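Local coordinates for uncharacterized protein (Actinomyces odontolyticus, PDB 4MJG) that is of unknown function but belongs to the DUF4853 family and is probably a lipoprotein in its natural full-length form, at residues 19-24 with 63-68; 27-32 with 117-122; 49-54 with 129-134; 139-142 with 147-150; 152-157 with 161-166. One frame throughout, in Å; residues are numbered along the deposited sequence.

Contact 1: residues 19-24 with 63-68. With SO4 (sulfate ion), chain C.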
# COMPACT_ATOMS: atom_id res chain seq x y z
N GLU A 19 12.30 -11.03 -0.30
CA GLU A 19 11.86 -11.75 0.90
C GLU A 19 12.06 -10.93 2.16
O GLU A 19 11.22 -10.96 3.07
CB GLU A 19 12.61 -13.08 1.01
CG GLU A 19 12.30 -14.06 -0.12
CD GLU A 19 13.54 -14.71 -0.69
OE1 GLU A 19 14.39 -13.98 -1.27
OE2 GLU A 19 13.68 -15.95 -0.57
N GLU A 20 13.17 -10.20 2.23
CA GLU A 20 13.46 -9.30 3.35
C GLU A 20 12.45 -8.16 3.38
O GLU A 20 12.03 -7.73 4.46
CB GLU A 20 14.88 -8.74 3.24
CG GLU A 20 15.30 -7.77 4.34
CD GLU A 20 15.62 -8.44 5.66
OE1 GLU A 20 15.43 -9.67 5.79
OE2 GLU A 20 16.06 -7.72 6.59
N TYR A 21 12.08 -7.69 2.20
CA TYR A 21 11.14 -6.58 2.07
C TYR A 21 9.74 -7.00 2.51
O TYR A 21 9.07 -6.28 3.27
CB TYR A 21 11.10 -6.10 0.63
CG TYR A 21 10.46 -4.74 0.44
CD1 TYR A 21 9.10 -4.61 0.21
CD2 TYR A 21 11.23 -3.59 0.45
CE1 TYR A 21 8.52 -3.37 0.01
CE2 TYR A 21 10.67 -2.34 0.25
CZ TYR A 21 9.31 -2.23 0.03
OH TYR A 21 8.76 -0.99 -0.18
N ILE A 22 9.31 -8.16 2.04
CA ILE A 22 8.03 -8.73 2.44
C ILE A 22 7.98 -8.92 3.96
O ILE A 22 6.98 -8.57 4.61
CB ILE A 22 7.78 -10.07 1.72
CG1 ILE A 22 7.44 -9.82 0.25
CG2 ILE A 22 6.65 -10.84 2.39
CD1 ILE A 22 7.45 -11.05 -0.63
N SER A 23 9.06 -9.45 4.51
CA SER A 23 9.15 -9.73 5.93
C SER A 23 9.17 -8.48 6.82
O SER A 23 8.48 -8.44 7.84
CB SER A 23 10.41 -10.56 6.21
OG SER A 23 10.63 -10.71 7.60
N ARG A 24 9.91 -7.45 6.41
CA ARG A 24 10.23 -6.33 7.31
C ARG A 24 9.72 -4.94 6.90
O ARG A 24 9.43 -4.12 7.78
CB ARG A 24 11.74 -6.29 7.54
CG ARG A 24 12.12 -7.25 8.65
CD ARG A 24 13.56 -7.77 8.63
NE ARG A 24 14.57 -6.76 8.97
CZ ARG A 24 14.81 -6.28 10.19
NH1 ARG A 24 14.10 -6.67 11.25
NH2 ARG A 24 15.77 -5.37 10.36
N TYR A 63 11.89 -8.97 -8.52
CA TYR A 63 10.51 -9.08 -8.11
C TYR A 63 10.03 -7.82 -7.42
O TYR A 63 10.80 -7.13 -6.74
CB TYR A 63 10.33 -10.27 -7.17
CG TYR A 63 10.42 -11.61 -7.84
CD1 TYR A 63 9.40 -12.05 -8.68
CD2 TYR A 63 11.50 -12.45 -7.62
CE1 TYR A 63 9.47 -13.30 -9.29
CE2 TYR A 63 11.57 -13.70 -8.22
CZ TYR A 63 10.55 -14.11 -9.06
OH TYR A 63 10.61 -15.35 -9.66
N ARG A 64 8.74 -7.54 -7.60
CA ARG A 64 8.09 -6.37 -7.07
C ARG A 64 6.94 -6.84 -6.20
O ARG A 64 6.32 -7.86 -6.50
CB ARG A 64 7.54 -5.55 -8.23
CG ARG A 64 6.98 -4.20 -7.86
CD ARG A 64 6.25 -3.57 -9.03
NE ARG A 64 7.06 -3.51 -10.24
CZ ARG A 64 8.08 -2.67 -10.44
NH1 ARG A 64 8.47 -1.81 -9.50
NH2 ARG A 64 8.74 -2.72 -11.59
N VAL A 65 6.63 -6.11 -5.14
CA VAL A 65 5.51 -6.49 -4.28
C VAL A 65 4.44 -5.38 -4.21
O VAL A 65 4.70 -4.26 -3.75
CB VAL A 65 5.96 -6.94 -2.87
CG1 VAL A 65 6.75 -5.87 -2.14
CG2 VAL A 65 4.77 -7.39 -2.04
N VAL A 66 3.26 -5.72 -4.71
CA VAL A 66 2.06 -4.91 -4.54
C VAL A 66 1.43 -5.34 -3.23
O VAL A 66 1.15 -6.53 -3.04
CB VAL A 66 1.06 -5.13 -5.70
CG1 VAL A 66 -0.24 -4.38 -5.43
CG2 VAL A 66 1.67 -4.70 -7.03
N GLY A 67 1.19 -4.40 -2.33
CA GLY A 67 0.66 -4.72 -1.00
C GLY A 67 -0.85 -4.83 -0.97
O GLY A 67 -1.51 -4.85 -2.01
N TYR A 68 -1.40 -4.91 0.24
CA TYR A 68 -2.85 -4.89 0.42
C TYR A 68 -3.39 -3.59 -0.11
O TYR A 68 -2.72 -2.56 -0.09
CB TYR A 68 -3.22 -5.01 1.90
CG TYR A 68 -3.16 -6.41 2.44
CD1 TYR A 68 -4.27 -7.25 2.39
CD2 TYR A 68 -2.00 -6.90 3.01
CE1 TYR A 68 -4.22 -8.54 2.89
CE2 TYR A 68 -1.94 -8.18 3.51
CZ TYR A 68 -3.06 -9.00 3.44
OH TYR A 68 -2.99 -10.27 3.93
S SO4 C . 11.46 0.23 -10.33
O1 SO4 C . 12.29 -0.21 -9.17
O2 SO4 C . 10.18 0.80 -9.87
O3 SO4 C . 12.20 1.26 -11.08
O4 SO4 C . 11.21 -0.94 -11.20

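Contact 2: residues 27-32 with 117-122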
# COMPACT_ATOMS: atom_id res chain seq x y z
N PRO A 27 4.97 -4.65 6.40
CA PRO A 27 4.11 -4.28 7.53
C PRO A 27 4.22 -2.81 7.95
O PRO A 27 3.22 -2.21 8.38
CB PRO A 27 4.61 -5.20 8.65
CG PRO A 27 5.31 -6.33 7.96
CD PRO A 27 5.94 -5.69 6.76
N GLU A 28 5.41 -2.22 7.82
CA GLU A 28 5.60 -0.79 8.07
C GLU A 28 4.81 0.05 7.06
O GLU A 28 4.07 0.96 7.44
CB GLU A 28 7.09 -0.42 7.96
CG GLU A 28 7.96 -1.00 9.05
CD GLU A 28 7.71 -0.38 10.41
OE1 GLU A 28 7.15 0.74 10.46
OE2 GLU A 28 8.08 -1.01 11.42
N ILE A 29 4.98 -0.28 5.78
CA ILE A 29 4.26 0.36 4.69
C ILE A 29 2.75 0.33 4.90
O ILE A 29 2.07 1.34 4.73
CB ILE A 29 4.62 -0.32 3.34
CG1 ILE A 29 5.91 0.29 2.80
CG2 ILE A 29 3.49 -0.17 2.32
CD1 ILE A 29 6.42 -0.35 1.54
N SER A 30 2.23 -0.84 5.25
CA SER A 30 0.79 -1.02 5.45
C SER A 30 0.24 -0.14 6.58
O SER A 30 -0.93 0.25 6.56
CB SER A 30 0.50 -2.50 5.73
OG SER A 30 1.08 -3.35 4.74
N SER A 31 1.08 0.20 7.56
CA SER A 31 0.66 1.01 8.71
C SER A 31 0.14 2.41 8.34
O SER A 31 -0.68 2.97 9.07
CB SER A 31 1.81 1.15 9.71
OG SER A 31 2.70 2.19 9.33
N VAL A 32 0.61 2.97 7.23
CA VAL A 32 0.25 4.35 6.86
C VAL A 32 -1.21 4.54 6.46
O VAL A 32 -1.69 5.68 6.37
CB VAL A 32 1.15 4.92 5.74
CG1 VAL A 32 2.62 4.79 6.11
CG2 VAL A 32 0.84 4.25 4.40
N GLY A 117 10.30 3.13 -4.72
CA GLY A 117 9.03 2.49 -4.48
C GLY A 117 7.99 3.49 -4.04
O GLY A 117 8.28 4.67 -3.88
N LEU A 118 6.78 3.00 -3.80
CA LEU A 118 5.59 3.83 -3.84
C LEU A 118 4.51 3.40 -2.85
O LEU A 118 4.32 2.22 -2.58
CB LEU A 118 5.04 3.78 -5.26
CG LEU A 118 3.70 4.43 -5.57
CD1 LEU A 118 3.90 5.93 -5.60
CD2 LEU A 118 3.14 3.93 -6.89
N VAL A 119 3.80 4.39 -2.31
CA VAL A 119 2.54 4.15 -1.61
C VAL A 119 1.57 5.22 -2.07
O VAL A 119 1.90 6.40 -2.04
CB VAL A 119 2.71 4.23 -0.08
CG1 VAL A 119 1.37 4.04 0.61
CG2 VAL A 119 3.72 3.20 0.39
N GLU A 120 0.38 4.81 -2.51
CA GLU A 120 -0.56 5.74 -3.13
C GLU A 120 -1.90 5.82 -2.40
O GLU A 120 -2.56 4.81 -2.15
CB GLU A 120 -0.81 5.34 -4.59
CG GLU A 120 -1.78 6.28 -5.29
CD GLU A 120 -1.66 6.25 -6.80
OE1 GLU A 120 -1.55 5.14 -7.35
OE2 GLU A 120 -1.67 7.33 -7.42
N PHE A 121 -2.29 7.05 -2.07
CA PHE A 121 -3.61 7.33 -1.53
C PHE A 121 -4.46 7.85 -2.68
O PHE A 121 -4.23 8.96 -3.16
CB PHE A 121 -3.51 8.39 -0.44
CG PHE A 121 -2.58 8.03 0.68
CD1 PHE A 121 -1.21 8.26 0.57
CD2 PHE A 121 -3.06 7.47 1.86
CE1 PHE A 121 -0.35 7.93 1.61
CE2 PHE A 121 -2.21 7.14 2.90
CZ PHE A 121 -0.85 7.37 2.77
N LYS A 122 -5.42 7.04 -3.14
CA LYS A 122 -6.31 7.45 -4.23
C LYS A 122 -7.62 8.05 -3.71
O LYS A 122 -8.49 7.34 -3.22
CB LYS A 122 -6.60 6.28 -5.18
CG LYS A 122 -5.90 6.41 -6.53
CD LYS A 122 -6.43 5.42 -7.55
CE LYS A 122 -6.05 5.84 -8.97
NZ LYS A 122 -4.58 6.03 -9.15

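Contact 3: residues 49-54 with 129-134. With SO4 (sulfate ion), chain D.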
# COMPACT_ATOMS: atom_id res chain seq x y z
N LEU A 49 -5.89 -8.19 -2.13
CA LEU A 49 -4.85 -8.92 -1.44
C LEU A 49 -3.51 -8.66 -2.11
O LEU A 49 -3.48 -8.36 -3.31
CB LEU A 49 -5.17 -10.42 -1.46
CG LEU A 49 -6.44 -10.82 -0.72
CD1 LEU A 49 -6.66 -12.32 -0.83
CD2 LEU A 49 -6.36 -10.40 0.75
N PRO A 50 -2.41 -8.78 -1.36
CA PRO A 50 -1.10 -8.51 -1.92
C PRO A 50 -0.65 -9.62 -2.85
O PRO A 50 -1.12 -10.76 -2.73
CB PRO A 50 -0.20 -8.47 -0.69
CG PRO A 50 -0.83 -9.45 0.23
CD PRO A 50 -2.31 -9.30 0.02
N TYR A 51 0.26 -9.29 -3.75
CA TYR A 51 0.79 -10.25 -4.69
C TYR A 51 2.15 -9.78 -5.18
O TYR A 51 2.51 -8.60 -5.04
CB TYR A 51 -0.17 -10.46 -5.86
CG TYR A 51 -0.48 -9.20 -6.65
CD1 TYR A 51 -1.49 -8.34 -6.25
CD2 TYR A 51 0.24 -8.88 -7.80
CE1 TYR A 51 -1.78 -7.19 -6.97
CE2 TYR A 51 -0.03 -7.73 -8.53
CZ TYR A 51 -1.05 -6.89 -8.10
OH TYR A 51 -1.33 -5.75 -8.82
N VAL A 52 2.92 -10.71 -5.73
CA VAL A 52 4.24 -10.42 -6.25
C VAL A 52 4.18 -10.52 -7.77
O VAL A 52 3.40 -11.31 -8.31
CB VAL A 52 5.27 -11.42 -5.69
CG1 VAL A 52 6.65 -11.18 -6.28
CG2 VAL A 52 5.31 -11.33 -4.18
N GLN A 53 4.98 -9.71 -8.46
CA GLN A 53 5.10 -9.84 -9.91
C GLN A 53 6.53 -9.57 -10.37
O GLN A 53 7.30 -8.91 -9.68
CB GLN A 53 4.11 -8.92 -10.63
CG GLN A 53 4.31 -7.44 -10.37
CD GLN A 53 3.35 -6.58 -11.18
OE1 GLN A 53 2.15 -6.87 -11.24
NE2 GLN A 53 3.86 -5.51 -11.77
N VAL A 54 6.86 -10.11 -11.54
CA VAL A 54 8.19 -9.98 -12.12
C VAL A 54 8.43 -8.52 -12.48
O VAL A 54 7.49 -7.77 -12.74
CB VAL A 54 8.33 -10.86 -13.38
CG1 VAL A 54 9.73 -10.74 -13.98
CG2 VAL A 54 8.02 -12.31 -13.05
N ALA A 129 -8.64 4.95 -1.37
CA ALA A 129 -7.94 3.69 -1.50
C ALA A 129 -6.45 3.87 -1.21
O ALA A 129 -5.81 4.78 -1.73
CB ALA A 129 -8.14 3.13 -2.90
N VAL A 130 -5.90 2.99 -0.38
CA VAL A 130 -4.47 3.02 -0.04
C VAL A 130 -3.81 1.77 -0.61
O VAL A 130 -4.16 0.65 -0.22
CB VAL A 130 -4.24 3.08 1.48
CG1 VAL A 130 -2.77 3.26 1.79
CG2 VAL A 130 -5.04 4.22 2.08
N ARG A 131 -2.90 1.97 -1.55
CA ARG A 131 -2.26 0.89 -2.29
C ARG A 131 -0.74 1.07 -2.23
O ARG A 131 -0.23 2.19 -2.22
CB ARG A 131 -2.79 0.86 -3.73
CG ARG A 131 -2.05 -0.08 -4.68
CD ARG A 131 -2.85 -0.33 -5.95
NE ARG A 131 -2.10 -1.10 -6.95
CZ ARG A 131 -1.13 -0.61 -7.72
NH1 ARG A 131 -0.75 0.66 -7.63
NH2 ARG A 131 -0.52 -1.40 -8.60
N SER A 132 -0.00 -0.02 -2.15
CA SER A 132 1.46 0.04 -2.15
C SER A 132 2.01 -0.75 -3.32
O SER A 132 1.40 -1.71 -3.78
CB SER A 132 2.03 -0.48 -0.83
OG SER A 132 2.09 -1.89 -0.81
N ARG A 133 3.17 -0.32 -3.81
CA ARG A 133 3.83 -0.98 -4.92
C ARG A 133 5.33 -0.73 -4.80
O ARG A 133 5.82 0.34 -5.15
CB ARG A 133 3.29 -0.47 -6.25
CG ARG A 133 3.95 -1.07 -7.48
CD ARG A 133 3.19 -0.72 -8.76
NE ARG A 133 3.79 -1.34 -9.95
CZ ARG A 133 4.77 -0.80 -10.68
NH1 ARG A 133 5.29 0.38 -10.36
NH2 ARG A 133 5.23 -1.45 -11.74
N SER A 134 6.05 -1.71 -4.28
CA SER A 134 7.49 -1.57 -4.03
C SER A 134 8.26 -1.29 -5.32
O SER A 134 7.74 -1.48 -6.42
CB SER A 134 8.06 -2.84 -3.40
OG SER A 134 8.28 -3.83 -4.40
S SO4 D . 1.04 -2.36 -12.21
O1 SO4 D . 0.86 -0.92 -11.91
O2 SO4 D . 1.98 -2.53 -13.35
O3 SO4 D . 1.57 -3.05 -11.01
O4 SO4 D . -0.27 -2.95 -12.57

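Contact 4: residues 139-142 with 147-150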
# COMPACT_ATOMS: atom_id res chain seq x y z
N THR A 139 16.93 -10.82 -5.88
CA THR A 139 16.81 -12.06 -5.12
C THR A 139 17.77 -13.12 -5.65
O THR A 139 18.15 -13.10 -6.82
CB THR A 139 15.38 -12.62 -5.17
OG1 THR A 139 15.29 -13.76 -4.29
CG2 THR A 139 14.99 -13.03 -6.59
N ASN A 140 18.15 -14.04 -4.77
CA ASN A 140 18.93 -15.21 -5.17
C ASN A 140 18.05 -16.38 -5.61
O ASN A 140 18.55 -17.45 -5.95
CB ASN A 140 19.86 -15.65 -4.03
CG ASN A 140 19.10 -16.10 -2.79
OD1 ASN A 140 17.87 -16.00 -2.71
ND2 ASN A 140 19.84 -16.60 -1.80
N LYS A 141 16.73 -16.17 -5.60
CA LYS A 141 15.76 -17.21 -5.95
C LYS A 141 15.45 -17.16 -7.43
O LYS A 141 15.76 -16.18 -8.10
CB LYS A 141 14.47 -17.03 -5.14
CG LYS A 141 14.67 -16.98 -3.63
CD LYS A 141 15.25 -18.27 -3.07
CE LYS A 141 15.33 -18.23 -1.56
NZ LYS A 141 16.16 -19.33 -1.00
N PRO A 142 14.82 -18.23 -7.97
CA PRO A 142 14.48 -18.26 -9.39
C PRO A 142 13.59 -17.10 -9.82
O PRO A 142 12.71 -16.69 -9.07
CB PRO A 142 13.72 -19.58 -9.54
CG PRO A 142 14.28 -20.45 -8.48
CD PRO A 142 14.56 -19.53 -7.33
N GLY A 147 4.86 -16.47 -7.62
CA GLY A 147 4.04 -17.15 -6.62
C GLY A 147 4.81 -17.96 -5.60
O GLY A 147 4.21 -18.49 -4.66
N GLN A 148 6.13 -18.06 -5.76
CA GLN A 148 6.96 -18.83 -4.82
C GLN A 148 7.02 -18.19 -3.43
O GLN A 148 7.26 -18.89 -2.45
CB GLN A 148 8.38 -19.04 -5.38
CG GLN A 148 9.27 -17.80 -5.38
CD GLN A 148 10.59 -18.00 -6.09
OE1 GLN A 148 11.48 -18.69 -5.59
NE2 GLN A 148 10.74 -17.40 -7.27
N PHE A 149 6.80 -16.88 -3.35
CA PHE A 149 7.01 -16.14 -2.10
C PHE A 149 5.78 -16.07 -1.23
O PHE A 149 4.73 -15.62 -1.68
CB PHE A 149 7.45 -14.71 -2.42
CG PHE A 149 8.65 -14.63 -3.30
CD1 PHE A 149 9.91 -14.93 -2.81
CD2 PHE A 149 8.52 -14.26 -4.63
CE1 PHE A 149 11.02 -14.85 -3.62
CE2 PHE A 149 9.63 -14.18 -5.45
CZ PHE A 149 10.88 -14.47 -4.94
N VAL A 150 5.91 -16.50 0.02
CA VAL A 150 4.83 -16.37 1.00
C VAL A 150 4.62 -14.90 1.30
O VAL A 150 5.57 -14.13 1.35
CB VAL A 150 5.12 -17.11 2.33
CG1 VAL A 150 5.29 -18.60 2.07
CG2 VAL A 150 6.33 -16.54 3.05

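Contact 5: residues 152-157 with 161-166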
# COMPACT_ATOMS: atom_id res chain seq x y z
N PRO A 152 2.46 -11.94 3.89
CA PRO A 152 1.99 -11.88 5.26
C PRO A 152 0.48 -11.90 5.34
O PRO A 152 -0.19 -11.33 4.48
CB PRO A 152 2.53 -10.54 5.76
CG PRO A 152 2.60 -9.69 4.55
CD PRO A 152 2.87 -10.61 3.39
N SER A 153 -0.04 -12.56 6.37
CA SER A 153 -1.46 -12.49 6.70
C SER A 153 -1.81 -11.05 7.02
O SER A 153 -0.94 -10.26 7.38
CB SER A 153 -1.78 -13.38 7.90
OG SER A 153 -1.02 -12.98 9.03
N VAL A 154 -3.08 -10.71 6.92
CA VAL A 154 -3.53 -9.37 7.26
C VAL A 154 -3.29 -9.07 8.75
O VAL A 154 -3.21 -7.91 9.15
CB VAL A 154 -5.01 -9.17 6.89
CG1 VAL A 154 -5.92 -9.92 7.85
CG2 VAL A 154 -5.35 -7.68 6.85
N GLU A 155 -3.19 -10.12 9.57
CA GLU A 155 -2.80 -9.97 10.97
C GLU A 155 -1.42 -9.33 11.05
O GLU A 155 -1.21 -8.35 11.78
CB GLU A 155 -2.75 -11.33 11.69
CG GLU A 155 -3.97 -12.23 11.51
CD GLU A 155 -5.27 -11.58 11.95
OE1 GLU A 155 -5.27 -10.83 12.96
OE2 GLU A 155 -6.30 -11.84 11.30
N GLU A 156 -0.48 -9.89 10.29
CA GLU A 156 0.93 -9.47 10.32
C GLU A 156 1.15 -8.14 9.62
O GLU A 156 2.01 -7.36 10.04
CB GLU A 156 1.80 -10.54 9.66
CG GLU A 156 1.83 -11.87 10.41
CD GLU A 156 2.25 -13.04 9.54
OE1 GLU A 156 2.79 -12.82 8.44
OE2 GLU A 156 2.03 -14.19 9.97
N ALA A 157 0.40 -7.89 8.55
CA ALA A 157 0.54 -6.64 7.79
C ALA A 157 0.05 -5.42 8.57
O ALA A 157 0.56 -4.32 8.38
CB ALA A 157 -0.21 -6.76 6.47
N MSE A 161 -4.11 -4.03 14.51
CA MSE A 161 -5.49 -4.17 14.06
C MSE A 161 -5.90 -5.61 14.08
O MSE A 161 -5.06 -6.50 14.10
CB MSE A 161 -5.55 -3.65 12.63
CG MSE A 161 -4.87 -2.29 12.48
SE MSE A 161 -6.25 -0.94 12.15
CE MSE A 161 -6.11 -0.90 10.19
N HIS A 162 -7.22 -5.84 14.08
CA HIS A 162 -7.77 -7.20 13.97
C HIS A 162 -8.91 -7.26 12.96
O HIS A 162 -9.58 -6.25 12.69
CB HIS A 162 -8.22 -7.74 15.34
CG HIS A 162 -9.56 -7.24 15.79
ND1 HIS A 162 -9.82 -5.90 16.03
CD2 HIS A 162 -10.70 -7.90 16.07
CE1 HIS A 162 -11.07 -5.77 16.43
NE2 HIS A 162 -11.63 -6.96 16.46
N VAL A 163 -9.11 -8.45 12.39
CA VAL A 163 -10.07 -8.65 11.31
C VAL A 163 -11.49 -8.81 11.84
O VAL A 163 -11.75 -9.65 12.69
CB VAL A 163 -9.74 -9.91 10.49
CG1 VAL A 163 -10.76 -10.11 9.38
CG2 VAL A 163 -8.34 -9.82 9.90
N THR A 164 -12.40 -8.01 11.29
CA THR A 164 -13.83 -8.19 11.49
C THR A 164 -14.48 -8.28 10.11
O THR A 164 -13.80 -8.14 9.10
CB THR A 164 -14.43 -7.02 12.30
OG1 THR A 164 -13.97 -5.77 11.76
CG2 THR A 164 -14.02 -7.12 13.75
N ILE A 165 -15.79 -8.51 10.07
CA ILE A 165 -16.52 -8.59 8.80
C ILE A 165 -17.78 -7.74 8.86
O ILE A 165 -18.58 -7.88 9.78
CB ILE A 165 -16.85 -10.04 8.40
CG1 ILE A 165 -17.38 -10.85 9.58
CG2 ILE A 165 -15.61 -10.73 7.86
CD1 ILE A 165 -17.63 -12.31 9.25
N SER A 166 -17.94 -6.85 7.88
CA SER A 166 -19.09 -5.95 7.82
C SER A 166 -19.91 -6.27 6.58
O SER A 166 -19.39 -6.84 5.61
CB SER A 166 -18.62 -4.49 7.75
OG SER A 166 -17.82 -4.15 8.87

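Contact 1: residues 19-24 with 63-68
Tyr21 and Ile22 of helix 18-24 rest on Val65, a residue of strand 62-73, and the contact is a helix packed on one face of an antiparallel sheet. Val65 gives up more surface here than either helix residue, and its two methyls divide the work. CG1 stands 3.6 Å from Tyr21 CD1 and 3.7 Å from Tyr21 CE1, so it addresses one ring bond rather than a single atom. Its approach to the ring is oblique. CG2 meets Ile22, with Ile22 CG1 4.3 Å from Val65 CG2, a looser touch. The valine torsion explains the split: with chi1 at 59°, CG1 sits between the backbone N and the carbonyl carbon and CG2 lies opposite that N. Tyr21 swings its ring across the strand because its CG is opposite the backbone N, while Ile22 meets it with CG1, the inner carbon of its longer branch. The nearest backbones are Ile22 and Val65, whose CA atoms lie 7.5 Å apart, a spacing filled by side chains alone. Leu26 and Ile29 of the next helix continue the apolar layer over Val65 and Tyr21. Neighbouring Arg64 points to the opposite sheet face, where its guanidinium meets a sulfate, probably from the crystallisation liquor, that Arg15 and the backbone N of Cys136 also bind. The sulfate lies in the guanidinium plane, and two good bonds grip it, with a weak third from NH1 to O4: Arg64 NH1 to sulfate O2 at 3.1 Å and Arg64 NH2 to sulfate O4 at 3.1 Å.

Contact 2: residues 27-32 with 117-122
Val32, at the C-terminal end of helix 26-31, pushes one methyl into the hollow between Val119 and Phe121, two residues on the same face of strand 118-123. The bump is Val32 CG2, which lies 3.8 Å from Val119 CG1 and 3.9 Å from Phe121 CZ, so the two walls of the hollow are met almost equally. Its chi1 of -54° turns CG2 at the strand. Toward Val119 the two valines meet tip to tip; toward Phe121 the side chains cross at about a right angle, the methyl reaching the far end of the ring. A second fit lies one helical turn back. Ile29 CG2 is 3.9 Å from Val119 CG2, and here the side chains run past each other in opposite directions. Val119 therefore works as a fork: CG1, opposite its own backbone N at chi1 178°, serves Val32, and CG2 serves Ile29. The CA atoms of Ile29 and Val119 are 7.6 Å apart, a distance bridged by side chains. Phe121 also turns its edge to the backbone, with Val32 O lying in the ring plane 3.8 Å from Phe121 CE2. Trp91 touches both valines, and Leu111 of strand 107-113 adjoins Val119 and Phe121, so the hollow is part of a larger apolar layer between helix and sheet. The chemistry is nearly all dispersion and exclusion of water; the one polar approach, a carbonyl oxygen beside the weakly positive rim of an aromatic ring, is at most mildly attractive and would do little to fix direction.

Contact 3: residues 49-54 with 129-134
On the face of the antiparallel sheet turned away from helices 18-24 and 26-31, Tyr51 and Gln53 of strand 44-55 face Arg131 and Arg133 of strand 127-133 across the intervening strand 62-73. The two strands are not paired with each other; each bonds to the one between them, and their side chains meet above it around a sulfate ion, probably from the crystallisation liquor. Direct approaches are long: Tyr51 OH is 4.4 Å from Arg131 NH2, and Gln53 NE2 is 4.3 Å from Arg133 NH2. Both protein groups stand at a guanidinium edge, near its plane. The anion sits between the two strands, bonded to Arg133 and close to Gln53 and Arg131. Arg133 NE donates to sulfate O3 at 3.0 Å, with an N-H...O angle of 137°, which is appreciably bent. The same O3 has Gln53 NE2 at 3.4 Å and Arg131 NH2 at 3.6 Å, distances that place these groups around the oxygen without establishing further bonds. Both arginines are extended from CG to NE, which lifts their guanidinium groups well off the sheet, above their own strand, to the level of the sulfate. Gln53 rises differently, its chi1 of 62° tucking CG over the backbone before the chain runs on extended. Its OE1 lies in the Tyr51 ring plane, 3.6 Å from Tyr51 CE2. The like charge of Arg64, close to Arg133, adds to the basic character of the patch. Such a gathering of arginines and an amide at one oxyanion is consistent with a surface anion-binding patch; whether it has a natural ligand is unknown.

Contact 4: residues 139-142 with 147-150
Gln148 reaches across to Pro142 and joins two parts of the irregular loop between strand 127-133 and helix 154-157. Its NE2 donates to Pro142 O at 2.8 Å with an N-H...O angle of 144°. The acceptor lies close to the amide plane of Gln148, while the donor is tilted 21° from the carbonyl plane. Two torsions deliver the carboxamide: chi1 at 73° folds CG back above the main chain, and the rest then runs extended. The first of them also sets Gln148 CG over the centre of the Phe149 ring, 3.5 Å above its plane. The other amide atom faces carbon, since Gln148 OE1 is 3.4 Å from Lys141 CB and 3.6 Å from Pro142 CD. Lys141 bends about its CB-CG bond, carrying the amine end away from Gln148, while its CG stays 4.2 Å from Phe149 CE1 in an oblique approach. Second partners reinforce the join: Tyr63 OH also bonds Pro142 O, and Gln148 NE2 also bonds Asp145 O. The Phe149 ring packs edge-to-face with Tyr63. Within residues 139-142, Lys141 N donates to Thr139 OG1 at 3.1 Å, and that hydroxyl is bonded to Glu19 of helix 18-24 as well. A threonine oxygen accepting from the backbone N two residues on is the hallmark of an ST turn.

Contact 5: residues 152-157 with 161-166
This is a partly buried packing contact between the short helix 154-157 and strand 161-166, an outermost strand of the sheet within the chain, with only three residues connecting the two. Val154 points at Val163 on the strand, and Glu155 brings its carboxylate end to it. CG2 is the branch of Val163 that they approach; it lies beside the backbone N and opposite the carbonyl carbon, with chi1 at 179°. Val154 comes in obliquely with CG1, though the modelled separation is too small to be reliable, and only the neighbourhood of the two valines should be read from it. Glu155 crosses Val163 at about a right angle. Its chain bends about CB-CG, chi2 being -57°, and this fold brings the carboxylate back over the valine, OE2 being the oxygen turned to Val163 CG2, 3.2 Å from it. Glu155 OE1 is a distant 4.5 Å from the carbonyl O of Met161, a selenomethionine. The closest backbones are those of Glu155 and His162, whose CA atoms are 6.4 Å apart. Ser153 caps the helix N-terminus: its OG accepts a weak bond from Glu156 N at 3.4 Å, and Ala157 N donates to Ser153 O at 3.0 Å. Leu179 of strand 176-181 touches Val154, Met161 and Val163 and so supplies their common apolar floor, while Tyr68 bonds Pro152 O and packs against Val154. The chemistry implies solvent exclusion for the valines and Leu179 alone; the exposed carboxylate probably keeps its hydration and gains little from the methyl.

Overall arrangement
Contacts 1 and 2 are core: consecutive helices 18-24 and 26-31 press apolar side chains onto one face of the same sheet, and Tyr21 meets Ile29 between them. Contact 3 lies on the other face, where the chemistry changes to arginines, an amide and a bound anion; both its strands bond to strand 62-73, which belongs to contact 1, and it pairs with contact 2 between strands 118-123 and 127-133. Contact 4 is a surface loop, about 22 Å from contact 2 between centres, joined by a side-chain amide hydrogen bond and tied to contact 1 through Tyr63 and Glu19. Contact 5, partly buried at the sheet's edge, mixes apolar packing with a carboxylate.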